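Local coordinates for protein ACDH-11, isoform b (Caenorhabditis elegans, PDB 4Y9J) that belongs to the acyl-CoA dehydrogenase family and binds flavin-adenine dinucleotide in a tetrameric assembly, at residues Gly201-Tyr206 with Gly219-Ser224. Numbering follows the deposited sequence.
Sequences GGCDTY and GYKWFS. With FAD (flavin-adenine dinucleotide), chain E.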
loop_
_atom_site.group_PDB
_atom_site.type_symbol
_atom_site.label_atom_id
_atom_site.label_comp_id
_atom_site.label_asym_id
_atom_site.label_seq_id
_atom_site.Cartn_x
_atom_site.Cartn_y
_atom_site.Cartn_z
ATOM N N GLY B 201 21.239 33.401 1.769
ATOM C CA GLY B 201 22.319 32.459 2.127
ATOM C C GLY B 201 22.058 31.048 1.580
ATOM O O GLY B 201 22.976 30.281 1.298
ATOM N N GLY B 202 20.796 30.716 1.410
ATOM C CA GLY B 202 20.407 29.339 1.037
ATOM C C GLY B 202 20.447 29.002 -0.443
ATOM O O GLY B 202 20.635 27.819 -0.805
ATOM N N CYS B 203 20.152 29.971 -1.295
ATOM C CA CYS B 203 19.950 29.649 -2.698
ATOM C C CYS B 203 21.273 29.371 -3.385
ATOM O O CYS B 203 22.150 30.227 -3.430
ATOM C CB CYS B 203 19.203 30.781 -3.408
ATOM S SG CYS B 203 18.948 30.462 -5.206
ATOM N N ASP B 204 21.381 28.178 -3.975
ATOM C CA ASP B 204 22.549 27.761 -4.766
ATOM C C ASP B 204 22.080 27.242 -6.158
ATOM O O ASP B 204 22.620 26.211 -6.665
ATOM C CB ASP B 204 23.261 26.630 -4.019
ATOM C CG ASP B 204 24.702 26.515 -4.392
ATOM O OD1 ASP B 204 25.418 27.566 -4.415
ATOM O OD2 ASP B 204 25.170 25.404 -4.641
ATOM N N THR B 205 21.144 27.978 -6.787
ATOM C CA THR B 205 20.798 27.760 -8.193
ATOM C C THR B 205 21.407 28.813 -9.054
ATOM O O THR B 205 21.401 29.995 -8.660
ATOM C CB THR B 205 19.284 27.717 -8.331
ATOM O OG1 THR B 205 18.822 26.622 -7.550
ATOM C CG2 THR B 205 18.842 27.548 -9.759
ATOM N N TYR B 206 21.962 28.394 -10.220
ATOM C CA TYR B 206 22.749 29.229 -11.093
ATOM C C TYR B 206 22.074 29.279 -12.445
ATOM O O TYR B 206 21.418 28.296 -12.865
ATOM C CB TYR B 206 24.206 28.717 -11.212
ATOM C CG TYR B 206 24.862 28.808 -9.874
ATOM C CD1 TYR B 206 24.680 27.811 -8.937
ATOM C CD2 TYR B 206 25.567 29.942 -9.501
ATOM C CE1 TYR B 206 25.198 27.912 -7.661
ATOM C CE2 TYR B 206 26.083 30.076 -8.238
ATOM C CZ TYR B 206 25.889 29.065 -7.304
ATOM O OH TYR B 206 26.435 29.142 -6.057
ATOM N N GLY B 219 20.330 23.795 -10.533
ATOM C CA GLY B 219 20.111 23.876 -9.077
ATOM C C GLY B 219 19.252 22.780 -8.551
ATOM O O GLY B 219 18.779 21.896 -9.348
ATOM N N TYR B 220 18.997 22.818 -7.235
ATOM C CA TYR B 220 18.189 21.837 -6.589
ATOM C C TYR B 220 17.085 22.533 -5.790
ATOM O O TYR B 220 17.417 23.297 -4.867
ATOM C CB TYR B 220 19.035 20.959 -5.669
ATOM C CG TYR B 220 18.338 19.677 -5.233
ATOM C CD1 TYR B 220 17.363 19.636 -4.241
ATOM C CD2 TYR B 220 18.740 18.486 -5.770
ATOM C CE1 TYR B 220 16.782 18.433 -3.854
ATOM C CE2 TYR B 220 18.123 17.300 -5.440
ATOM C CZ TYR B 220 17.183 17.249 -4.471
ATOM O OH TYR B 220 16.611 16.023 -4.198
ATOM N N LYS B 221 15.820 22.348 -6.148
ATOM C CA LYS B 221 14.723 22.980 -5.430
ATOM C C LYS B 221 14.195 21.964 -4.418
ATOM O O LYS B 221 13.746 20.877 -4.755
ATOM C CB LYS B 221 13.673 23.446 -6.406
ATOM C CG LYS B 221 14.214 24.470 -7.365
ATOM C CD LYS B 221 14.696 25.757 -6.636
ATOM C CE LYS B 221 15.349 26.726 -7.586
ATOM N NZ LYS B 221 15.567 28.033 -6.906
ATOM N N TRP B 222 14.270 22.318 -3.153
ATOM C CA TRP B 222 14.078 21.367 -2.053
ATOM C C TRP B 222 12.637 21.131 -1.700
ATOM O O TRP B 222 12.340 20.056 -1.191
ATOM C CB TRP B 222 14.879 21.870 -0.842
ATOM C CG TRP B 222 14.865 21.110 0.424
ATOM C CD1 TRP B 222 14.721 21.680 1.677
ATOM C CD2 TRP B 222 15.212 19.745 0.643
ATOM N NE1 TRP B 222 14.823 20.721 2.651
ATOM C CE2 TRP B 222 15.161 19.524 2.051
ATOM C CE3 TRP B 222 15.601 18.682 -0.192
ATOM C CZ2 TRP B 222 15.425 18.274 2.610
ATOM C CZ3 TRP B 222 15.846 17.432 0.366
ATOM C CH2 TRP B 222 15.743 17.237 1.755
ATOM N N PHE B 223 11.776 22.137 -1.876
ATOM C CA PHE B 223 10.328 21.996 -1.750
ATOM C C PHE B 223 9.726 22.702 -2.952
ATOM O O PHE B 223 9.880 23.933 -3.056
ATOM C CB PHE B 223 9.683 22.668 -0.514
ATOM C CG PHE B 223 9.920 21.934 0.799
ATOM C CD1 PHE B 223 11.184 21.911 1.392
ATOM C CD2 PHE B 223 8.907 21.188 1.389
ATOM C CE1 PHE B 223 11.379 21.190 2.609
ATOM C CE2 PHE B 223 9.126 20.476 2.575
ATOM C CZ PHE B 223 10.357 20.483 3.159
ATOM N N SER B 224 9.011 21.940 -3.789
ATOM C CA SER B 224 8.282 22.537 -4.953
ATOM C C SER B 224 6.886 21.973 -5.004
ATOM O O SER B 224 6.677 20.853 -5.493
ATOM C CB SER B 224 9.034 22.166 -6.237
ATOM O OG SER B 224 10.273 22.768 -6.262
HETATM P PA FAD E . 14.543 27.023 8.540
HETATM O O1A FAD E . 14.697 28.505 8.199
HETATM O O2A FAD E . 15.788 26.129 8.422
HETATM O O5B FAD E . 14.150 26.859 10.098
HETATM C C5B FAD E . 12.983 27.510 10.586
HETATM C C4B FAD E . 13.229 27.843 12.031
HETATM O O4B FAD E . 14.384 28.711 12.030
HETATM C C3B FAD E . 12.088 28.541 12.698
HETATM O O3B FAD E . 12.172 28.459 14.171
HETATM C C2B FAD E . 12.464 29.974 12.374
HETATM O O2B FAD E . 11.808 30.907 13.249
HETATM C C1B FAD E . 13.993 29.938 12.608
HETATM N N9A FAD E . 14.670 31.099 12.001
HETATM C C8A FAD E . 14.979 31.271 10.678
HETATM N N7A FAD E . 15.542 32.501 10.494
HETATM C C5A FAD E . 15.641 33.102 11.720
HETATM C C6A FAD E . 16.142 34.383 12.225
HETATM N N6A FAD E . 16.705 35.281 11.368
HETATM N N1A FAD E . 16.031 34.604 13.559
HETATM C C2A FAD E . 15.459 33.725 14.390
HETATM N N3A FAD E . 14.988 32.538 14.006
HETATM C C4A FAD E . 15.058 32.186 12.701
HETATM N N1 FAD E . 8.988 26.432 -0.470
HETATM C C2 FAD E . 8.967 26.796 -1.787
HETATM O O2 FAD E . 9.790 27.675 -2.153
HETATM N N3 FAD E . 8.095 26.383 -2.643
HETATM C C4 FAD E . 7.152 25.500 -2.410
HETATM O O4 FAD E . 6.381 25.133 -3.269
HETATM C C4X FAD E . 7.105 25.015 -0.984
HETATM N N5 FAD E . 6.211 23.971 -0.690
HETATM C C5X FAD E . 6.279 23.583 0.677
HETATM C C6 FAD E . 5.339 22.571 1.035
HETATM C C7 FAD E . 5.310 22.137 2.403
HETATM C C7M FAD E . 4.275 21.107 2.722
HETATM C C8 FAD E . 6.285 22.679 3.327
HETATM C C8M FAD E . 6.284 22.195 4.787
HETATM C C9 FAD E . 7.207 23.662 2.986
HETATM C C9A FAD E . 7.246 24.123 1.629
HETATM N N10 FAD E . 8.175 25.058 1.264
HETATM C C10 FAD E . 8.129 25.492 -0.084
HETATM C "C1'" FAD E . 9.180 25.513 2.155
HETATM C "C2'" FAD E . 8.853 26.558 3.228
HETATM O "O2'" FAD E . 8.744 27.865 2.699
HETATM C "C3'" FAD E . 9.956 26.518 4.281
HETATM O "O3'" FAD E . 9.832 25.255 4.885
HETATM C "C4'" FAD E . 9.812 27.653 5.278
HETATM O "O4'" FAD E . 9.951 28.929 4.649
HETATM C "C5'" FAD E . 10.811 27.499 6.431
HETATM O "O5'" FAD E . 12.197 27.489 5.894
HETATM P P FAD E . 13.121 26.146 6.215
HETATM O O1P FAD E . 12.297 24.957 5.918
HETATM O O2P FAD E . 14.457 26.362 5.549
HETATM O O3P FAD E . 13.329 26.276 7.833
HETATM O O HOH W 1 20.702 24.347 -5.498
#
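Lys-221 NZ, gripped by a salt bridge to Glu-192 and by hydrogen bonds to Thr-234 OG1 and the carbonyl oxygens of Leu-235 and Trp-189, ends beside Thr-205 in the beta-rich middle domain of the acyl-CoA dehydrogenase fold. The lysine chain bends at chi2 (-62°) and then runs extended, which brings it across the threonine side chain at about a right angle, with CE 3.5 Å from Thr-205 OG1. That hydroxyl is hydrogen-bonded to the same carboxylate, Glu-192, which also accepts from the backbone N of Asp-204; this one carboxylate thus ties the loop 203-205 to the lysine and would be expected to favour its charged form. Threonine suits the site because its two branches do different work: OG1 reaches the acid, while CG2, anti to the backbone N, packs 3.9 Å from Gly-219 CA. Gly-219, with no side chain on the face turned to the threonine, lets OG1 settle 3.4 Å from its CA. No direct hydrogen bond joins the two segments. Instead a water accepts from Tyr-220 N at 2.9 Å and donates a weak bond to Asp-204 O. Asp-204 itself faces a subunit boundary, its OD2 salt-bridged to Arg-5 of the second subunit. Farther along, strand 214-225 turns a corner at Trp-222 and delivers its next residues to the flavin: Phe-223 lies obliquely against the isoalloxazine, its CB 3.3 Å from FAD N10, and its backbone O approaches FAD N3 to 3.1 Å.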